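PDB 2QWU: intracellular growth locus, subunit C from Francisella tularensis subsp. tularensis, which is encoded in the Francisella pathogenicity island and probably supports intracellular growth of the bacterium as part of a type VI-like secretion system. Local coordinates for residues A[84-89]-A[181-185]; A[100-104]-A[159-163]. The protein carries 2 engineered substitutions. All blocks are in the same frame, centred on the assembly; numbering follows the deposited sequence.

Interaction 1 of 2, residues A[84-89]-A[181-185]; sequences NPTISI and DGLTT
Ile87 and Leu183 pair across a short antiparallel ladder, where the start of strand 86-96 meets the end of strand 173-184 in the large antiparallel sheet of this protein. They form a hydrogen-bonded pair: Ile87 N gives to Leu183 O at 2.9 Å, and Leu183 N gives to Ile87 O at 3.0 Å. One step further the pairing breaks at a beta bulge. Ile89 makes its backbone hydrogen bonding with Ile180, so Ser88 alone stands opposite both Asp181 and Gly182, and the chain turns its corner at Gly182, whose phi is positive. The bulge takes in a water that accepts from Gly182 N at 3.0 Å and gives a weak bond to Ile87 O.

Ile87 and Leu183 send their side chains to one face of the sheet, where Leu148 of strand 147-150 touches both. Leu183 also reaches along the neighbouring strand, its CD1 lying 3.9 Å from Ile89 CG2. Toward the loop end, the Thr185 side chain crosses that of Pro85 at about a right angle, its CG2 3.8 Å from Pro85 CG, and the same methyl meets Ile87 CD1 at 3.9 Å. The other branch of Thr185, OG1, turns instead to Glu147 O and Gln187 N.

On the far side of the corner, the carboxylate of Asp181 leans back over Ser88, Asp181 OD1 sitting 3.2 Å from Ser88 CB. Before strand 86-96 begins, a side chain takes up the pairing: Thr184 holds its hydroxyl opposite its own backbone N (chi1 -177°), and from there OG1 donates to Pro85 O at 2.7 Å, tilted 20° from the carbonyl plane.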
ATOM      1  N   ASN A  84      -7.316   8.709 -16.280  1.00 25.92           N
ATOM      2  CA  ASN A  84      -7.152   8.142 -14.947  1.00 26.57           C
ATOM      3  C   ASN A  84      -6.289   6.895 -15.059  1.00 24.53           C
ATOM      4  O   ASN A  84      -6.329   6.185 -16.079  1.00 25.10           O
ATOM      5  CB  ASN A  84      -8.514   7.757 -14.328  1.00 30.30           C
ATOM      6  CG  ASN A  84      -9.503   8.926 -14.271  1.00 34.79           C
ATOM      7  OD1 ASN A  84      -9.142  10.077 -13.989  1.00 39.82           O
ATOM      8  ND2 ASN A  84     -10.749   8.629 -14.525  1.00 36.40           N
ATOM      9  N   PRO A  85      -5.495   6.609 -14.018  1.00 21.87           N
ATOM     10  CA  PRO A  85      -4.631   5.417 -14.031  1.00 20.33           C
ATOM     11  C   PRO A  85      -5.413   4.168 -13.692  1.00 21.34           C
ATOM     12  O   PRO A  85      -6.576   4.262 -13.318  1.00 22.96           O
ATOM     13  CB  PRO A  85      -3.625   5.718 -12.941  1.00 20.06           C
ATOM     14  CG  PRO A  85      -4.468   6.492 -11.941  1.00 20.90           C
ATOM     15  CD  PRO A  85      -5.194   7.473 -12.857  1.00 21.67           C
ATOM     16  N   THR A  86      -4.797   2.997 -13.862  1.00 20.60           N
ATOM     17  CA  THR A  86      -5.446   1.731 -13.475  1.00 20.34           C
ATOM     18  C   THR A  86      -4.510   1.228 -12.411  1.00 19.07           C
ATOM     19  O   THR A  86      -3.303   1.229 -12.611  1.00 18.89           O
ATOM     20  CB  THR A  86      -5.566   0.718 -14.630  0.50 21.73           C
ATOM     21  OG1 THR A  86      -6.521   1.212 -15.597  0.50 24.61           O
ATOM     22  CG2 THR A  86      -6.069  -0.589 -14.111  0.50 23.40           C
ATOM     23  N   ILE A  87      -5.081   0.821 -11.284  1.00 17.06           N
ATOM     24  CA  ILE A  87      -4.272   0.467 -10.129  1.00 18.09           C
ATOM     25  C   ILE A  87      -4.716  -0.799  -9.449  1.00 17.34           C
ATOM     26  O   ILE A  87      -5.921  -1.071  -9.325  1.00 18.69           O
ATOM     27  CB  ILE A  87      -4.367   1.671  -9.084  1.00 16.85           C
ATOM     28  CG1 ILE A  87      -3.718   2.914  -9.704  1.00 19.32           C
ATOM     29  CG2 ILE A  87      -3.704   1.338  -7.770  1.00 15.50           C
ATOM     30  CD1 ILE A  87      -3.929   4.158  -8.808  1.00 18.57           C
ATOM     31  N   SER A  88      -3.741  -1.575  -8.992  1.00 17.68           N
ATOM     32  CA  SER A  88      -4.040  -2.754  -8.171  1.00 17.24           C
ATOM     33  C   SER A  88      -3.152  -2.593  -6.940  1.00 17.01           C
ATOM     34  O   SER A  88      -2.090  -1.989  -7.007  1.00 17.95           O
ATOM     35  CB  SER A  88      -3.767  -4.088  -8.915  1.00 20.80           C
ATOM     36  OG  SER A  88      -2.420  -4.191  -9.294  1.00 29.33           O
ATOM     37  N   ILE A  89      -3.620  -3.083  -5.800  1.00 16.02           N
ATOM     38  CA  ILE A  89      -2.847  -2.976  -4.568  1.00 16.44           C
ATOM     39  C   ILE A  89      -3.084  -4.178  -3.693  1.00 16.27           C
ATOM     40  O   ILE A  89      -4.159  -4.772  -3.694  1.00 18.72           O
ATOM     41  CB  ILE A  89      -3.206  -1.621  -3.814  1.00 18.25           C
ATOM     42  CG1 ILE A  89      -2.221  -1.381  -2.657  1.00 18.63           C
ATOM     43  CG2 ILE A  89      -4.656  -1.674  -3.215  1.00 17.19           C
ATOM     44  CD1 ILE A  89      -2.421   0.039  -2.080  1.00 20.70           C
ATOM     45  N   ASP A 181      -8.157  -5.072  -7.130  1.00 20.98           N
ATOM     46  CA  ASP A 181      -7.812  -4.762  -8.524  1.00 22.60           C
ATOM     47  C   ASP A 181      -8.919  -3.865  -9.081  1.00 20.22           C
ATOM     48  O   ASP A 181      -9.990  -3.774  -8.508  1.00 20.11           O
ATOM     49  CB  ASP A 181      -7.765  -6.050  -9.391  1.00 28.61           C
ATOM     50  CG  ASP A 181      -6.689  -7.048  -8.949  1.00 37.89           C
ATOM     51  OD1 ASP A 181      -5.457  -6.792  -9.137  1.00 40.87           O
ATOM     52  OD2 ASP A 181      -7.085  -8.115  -8.406  1.00 44.03           O
ATOM     53  N   GLY A 182      -8.621  -3.184 -10.181  1.00 19.74           N
ATOM     54  CA  GLY A 182      -9.579  -2.311 -10.854  1.00 20.26           C
ATOM     55  C   GLY A 182      -9.880  -0.994 -10.153  1.00 21.21           C
ATOM     56  O   GLY A 182     -11.037  -0.536 -10.121  1.00 21.18           O
ATOM     57  N   LEU A 183      -8.856  -0.395  -9.562  1.00 18.62           N
ATOM     58  CA  LEU A 183      -9.011   0.858  -8.848  1.00 18.91           C
ATOM     59  C   LEU A 183      -8.420   1.979  -9.691  1.00 19.03           C
ATOM     60  O   LEU A 183      -7.711   1.738 -10.629  1.00 19.12           O
ATOM     61  CB  LEU A 183      -8.209   0.796  -7.526  1.00 20.48           C
ATOM     62  CG  LEU A 183      -8.684  -0.169  -6.439  1.00 21.03           C
ATOM     63  CD1 LEU A 183      -7.637  -0.248  -5.280  1.00 19.92           C
ATOM     64  CD2 LEU A 183     -10.036   0.339  -5.914  1.00 20.49           C
ATOM     65  N   THR A 184      -8.761   3.209  -9.365  1.00 18.58           N
ATOM     66  CA  THR A 184      -8.134   4.343 -10.034  1.00 19.34           C
ATOM     67  C   THR A 184      -8.089   5.427  -8.944  1.00 20.12           C
ATOM     68  O   THR A 184      -8.373   5.143  -7.792  1.00 20.46           O
ATOM     69  CB  THR A 184      -8.929   4.795 -11.269  1.00 18.69           C
ATOM     70  OG1 THR A 184      -8.209   5.867 -11.900  1.00 21.54           O
ATOM     71  CG2 THR A 184     -10.309   5.281 -10.879  1.00 20.28           C
ATOM     72  N   THR A 185      -7.699   6.642  -9.274  1.00 20.80           N
ATOM     73  CA  THR A 185      -7.657   7.703  -8.247  1.00 20.42           C
ATOM     74  C   THR A 185      -7.747   9.021  -9.024  1.00 20.45           C
ATOM     75  O   THR A 185      -7.406   9.045 -10.190  1.00 20.67           O
ATOM     76  CB  THR A 185      -6.285   7.671  -7.498  1.00 20.44           C
ATOM     77  OG1 THR A 185      -6.188   8.780  -6.567  1.00 20.81           O
ATOM     78  CG2 THR A 185      -5.121   7.817  -8.484  1.00 21.35           C
TER
HETATM   79  O   HOH W   1      -6.106  -3.365 -11.730  1.00 35.14           O

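Interaction 2 of 2, residues A[100-104]-A[159-163]; sequences RTKIE and SIEPT
The helical turn 100-104 runs almost exactly antiparallel to strand 159-162, at 177°, with the two axes 9.5 Å apart and Arg100 backbone-nearest to Ile160. Side chains fill the gap, and Ile160 is the one in the middle. Its CD1 lands between two residues of the helix, 3.7 Å from Glu104 CG and 3.9 Å from Ile103 CG2, with the Ile103 and Ile160 side chains crossing at about a right angle. The other branch of Ile160, CG2, packs on the aliphatic part of Arg100, 3.8 Å from CG.

This is helix-on-sheet packing: helix 97-114, which follows strand 86-96 directly, lies against strand 157-162, itself paired with strand 173-184. Beyond CG the Arg100 chain bends at chi2 (-148°) and carries its guanidinium over Pro162, whose CD lies under one face, offset toward the rim and 3.3 Å from NH1. Glu104 OE2 comes to the guanidinium edge, in plane, making a weak, nearly straight salt-bridge bond with NE at 3.5 Å. The same oxygen accepts from a water at 2.6 Å, and that water in turn takes the N-H of Ile160 at 2.7 Å.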
ATOM      1  N   ARG A 100     -12.906  -9.660   8.882  1.00 24.20           N
ATOM      2  CA  ARG A 100     -12.694  -9.897   7.470  1.00 24.26           C
ATOM      3  C   ARG A 100     -14.049  -9.961   6.752  1.00 24.71           C
ATOM      4  O   ARG A 100     -14.267  -9.367   5.696  1.00 23.77           O
ATOM      5  CB  ARG A 100     -11.957 -11.219   7.293  1.00 26.24           C
ATOM      6  CG  ARG A 100     -12.100 -11.830   5.939  1.00 29.54           C
ATOM      7  CD  ARG A 100     -12.053 -13.304   6.113  1.00 35.93           C
ATOM      8  NE  ARG A 100     -12.114 -14.022   4.864  1.00 40.08           N
ATOM      9  CZ  ARG A 100     -11.779 -15.301   4.747  1.00 44.07           C
ATOM     10  NH1 ARG A 100     -11.368 -15.997   5.810  1.00 44.84           N
ATOM     11  NH2 ARG A 100     -11.813 -15.881   3.554  1.00 46.45           N
ATOM     12  N   THR A 101     -14.968 -10.711   7.336  1.00 24.15           N
ATOM     13  CA  THR A 101     -16.274 -10.885   6.721  1.00 24.55           C
ATOM     14  C   THR A 101     -17.029  -9.559   6.671  1.00 23.05           C
ATOM     15  O   THR A 101     -17.678  -9.263   5.688  1.00 24.21           O
ATOM     16  CB  THR A 101     -17.102 -11.951   7.500  1.00 25.42           C
ATOM     17  OG1 THR A 101     -16.330 -13.151   7.610  1.00 26.59           O
ATOM     18  CG2 THR A 101     -18.455 -12.246   6.761  1.00 24.63           C
ATOM     19  N   LYS A 102     -16.928  -8.751   7.717  1.00 24.21           N
ATOM     20  CA  LYS A 102     -17.621  -7.479   7.735  1.00 25.13           C
ATOM     21  C   LYS A 102     -17.052  -6.465   6.746  1.00 23.81           C
ATOM     22  O   LYS A 102     -17.785  -5.660   6.153  1.00 23.68           O
ATOM     23  CB  LYS A 102     -17.671  -6.932   9.176  1.00 26.06           C
ATOM     24  CG  LYS A 102     -18.405  -7.955  10.108  1.00 29.59           C
ATOM     25  CD  LYS A 102     -19.851  -8.262   9.619  1.00 30.53           C
ATOM     26  CE  LYS A 102     -20.055  -9.768   9.437  1.00 31.45           C
ATOM     27  NZ  LYS A 102     -21.482 -10.106   9.132  1.00 27.96           N
ATOM     28  N   ILE A 103     -15.744  -6.501   6.520  1.00 22.91           N
ATOM     29  CA  ILE A 103     -15.198  -5.584   5.541  1.00 23.32           C
ATOM     30  C   ILE A 103     -15.666  -6.037   4.147  1.00 22.44           C
ATOM     31  O   ILE A 103     -16.049  -5.241   3.294  1.00 21.11           O
ATOM     32  CB  ILE A 103     -13.644  -5.573   5.581  1.00 23.63           C
ATOM     33  CG1 ILE A 103     -13.200  -4.979   6.911  1.00 27.29           C
ATOM     34  CG2 ILE A 103     -13.105  -4.801   4.409  1.00 24.69           C
ATOM     35  CD1 ILE A 103     -11.683  -4.994   7.099  1.00 29.50           C
ATOM     36  N   GLU A 104     -15.656  -7.337   3.915  1.00 22.22           N
ATOM     37  CA  GLU A 104     -16.040  -7.824   2.604  1.00 24.04           C
ATOM     38  C   GLU A 104     -17.474  -7.434   2.277  1.00 23.00           C
ATOM     39  O   GLU A 104     -17.799  -7.019   1.139  1.00 19.63           O
ATOM     40  CB  GLU A 104     -15.901  -9.351   2.536  1.00 26.31           C
ATOM     41  CG  GLU A 104     -14.498  -9.902   2.582  1.00 33.21           C
ATOM     42  CD  GLU A 104     -14.477 -11.449   2.698  1.00 37.48           C
ATOM     43  OE1 GLU A 104     -15.465 -12.065   3.214  1.00 41.28           O
ATOM     44  OE2 GLU A 104     -13.464 -12.061   2.305  1.00 41.21           O
ATOM     45  N   SER A 159     -10.135  -9.587  -2.698  1.00 23.23           N
ATOM     46  CA  SER A 159     -10.126 -10.850  -1.976  1.00 23.08           C
ATOM     47  C   SER A 159      -9.419 -10.580  -0.663  1.00 22.70           C
ATOM     48  O   SER A 159      -8.522  -9.728  -0.618  1.00 21.21           O
ATOM     49  CB  SER A 159      -9.389 -11.930  -2.728  1.00 25.23           C
ATOM     50  OG  SER A 159      -8.023 -11.591  -2.904  1.00 27.29           O
ATOM     51  N   ILE A 160      -9.860 -11.239   0.412  1.00 22.99           N
ATOM     52  CA  ILE A 160      -9.211 -11.049   1.719  1.00 25.22           C
ATOM     53  C   ILE A 160      -8.950 -12.446   2.208  1.00 26.64           C
ATOM     54  O   ILE A 160      -9.868 -13.250   2.404  1.00 29.67           O
ATOM     55  CB  ILE A 160     -10.076 -10.288   2.752  1.00 25.17           C
ATOM     56  CG1 ILE A 160     -10.482  -8.925   2.193  1.00 25.56           C
ATOM     57  CG2 ILE A 160      -9.268 -10.106   4.072  1.00 24.85           C
ATOM     58  CD1 ILE A 160     -11.342  -8.071   3.116  1.00 27.63           C
ATOM     59  N   GLU A 161      -7.686 -12.761   2.364  1.00 27.19           N
ATOM     60  CA  GLU A 161      -7.312 -14.121   2.757  1.00 28.42           C
ATOM     61  C   GLU A 161      -6.519 -14.177   4.020  1.00 25.67           C
ATOM     62  O   GLU A 161      -5.560 -13.402   4.186  1.00 23.82           O
ATOM     63  CB  GLU A 161      -6.477 -14.732   1.660  1.00 33.14           C
ATOM     64  CG  GLU A 161      -7.207 -14.835   0.348  1.00 41.85           C
ATOM     65  CD  GLU A 161      -6.376 -15.542  -0.709  1.00 46.48           C
ATOM     66  OE1 GLU A 161      -5.155 -15.750  -0.472  1.00 50.84           O
ATOM     67  OE2 GLU A 161      -6.941 -15.882  -1.777  1.00 49.99           O
ATOM     68  N   PRO A 162      -6.883 -15.096   4.936  1.00 24.01           N
ATOM     69  CA  PRO A 162      -6.129 -15.198   6.180  1.00 23.43           C
ATOM     70  C   PRO A 162      -4.826 -15.954   5.908  1.00 23.28           C
ATOM     71  O   PRO A 162      -4.735 -16.748   4.963  1.00 23.72           O
ATOM     72  CB  PRO A 162      -7.091 -15.968   7.105  1.00 23.77           C
ATOM     73  CG  PRO A 162      -7.893 -16.807   6.149  1.00 25.89           C
ATOM     74  CD  PRO A 162      -8.159 -15.832   5.026  1.00 24.29           C
ATOM     75  N   THR A 163      -3.803 -15.661   6.688  1.00 23.36           N
ATOM     76  CA  THR A 163      -2.522 -16.360   6.567  1.00 23.69           C
ATOM     77  C   THR A 163      -2.025 -16.695   7.982  1.00 24.24           C
ATOM     78  O   THR A 163      -2.564 -16.199   8.978  1.00 22.01           O
ATOM     79  CB  THR A 163      -1.409 -15.489   5.899  1.00 24.46           C
ATOM     80  OG1 THR A 163      -0.846 -14.604   6.882  1.00 22.11           O
ATOM     81  CG2 THR A 163      -1.956 -14.730   4.708  1.00 24.04           C
TER
HETATM   82  O   HOH W   2     -12.195 -12.480   0.046  1.00 44.39           O

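Overall arrangement
Interaction 1 is backbone pairing inside the sheet, with six of its eleven touching residues buried; interaction 2 lays a helix on a neighbouring part of that sheet, further from the centre of the chain. Their centres are 20 Å apart and they do not touch, but the chain ties them: strand 86-96 runs straight into helix 97-114, and strands 157-162 and 173-184 are both consecutive and paired. In sequence, interaction 2 is nested within the loop that interaction 1 closes. Two main-chain hydrogen bonds and one from a threonine hydroxyl, backed by apolar packing, join 84-89 to 181-185, whereas 100-104 and 159-163 meet by apolar packing, a guanidinium over a proline and a water bridge.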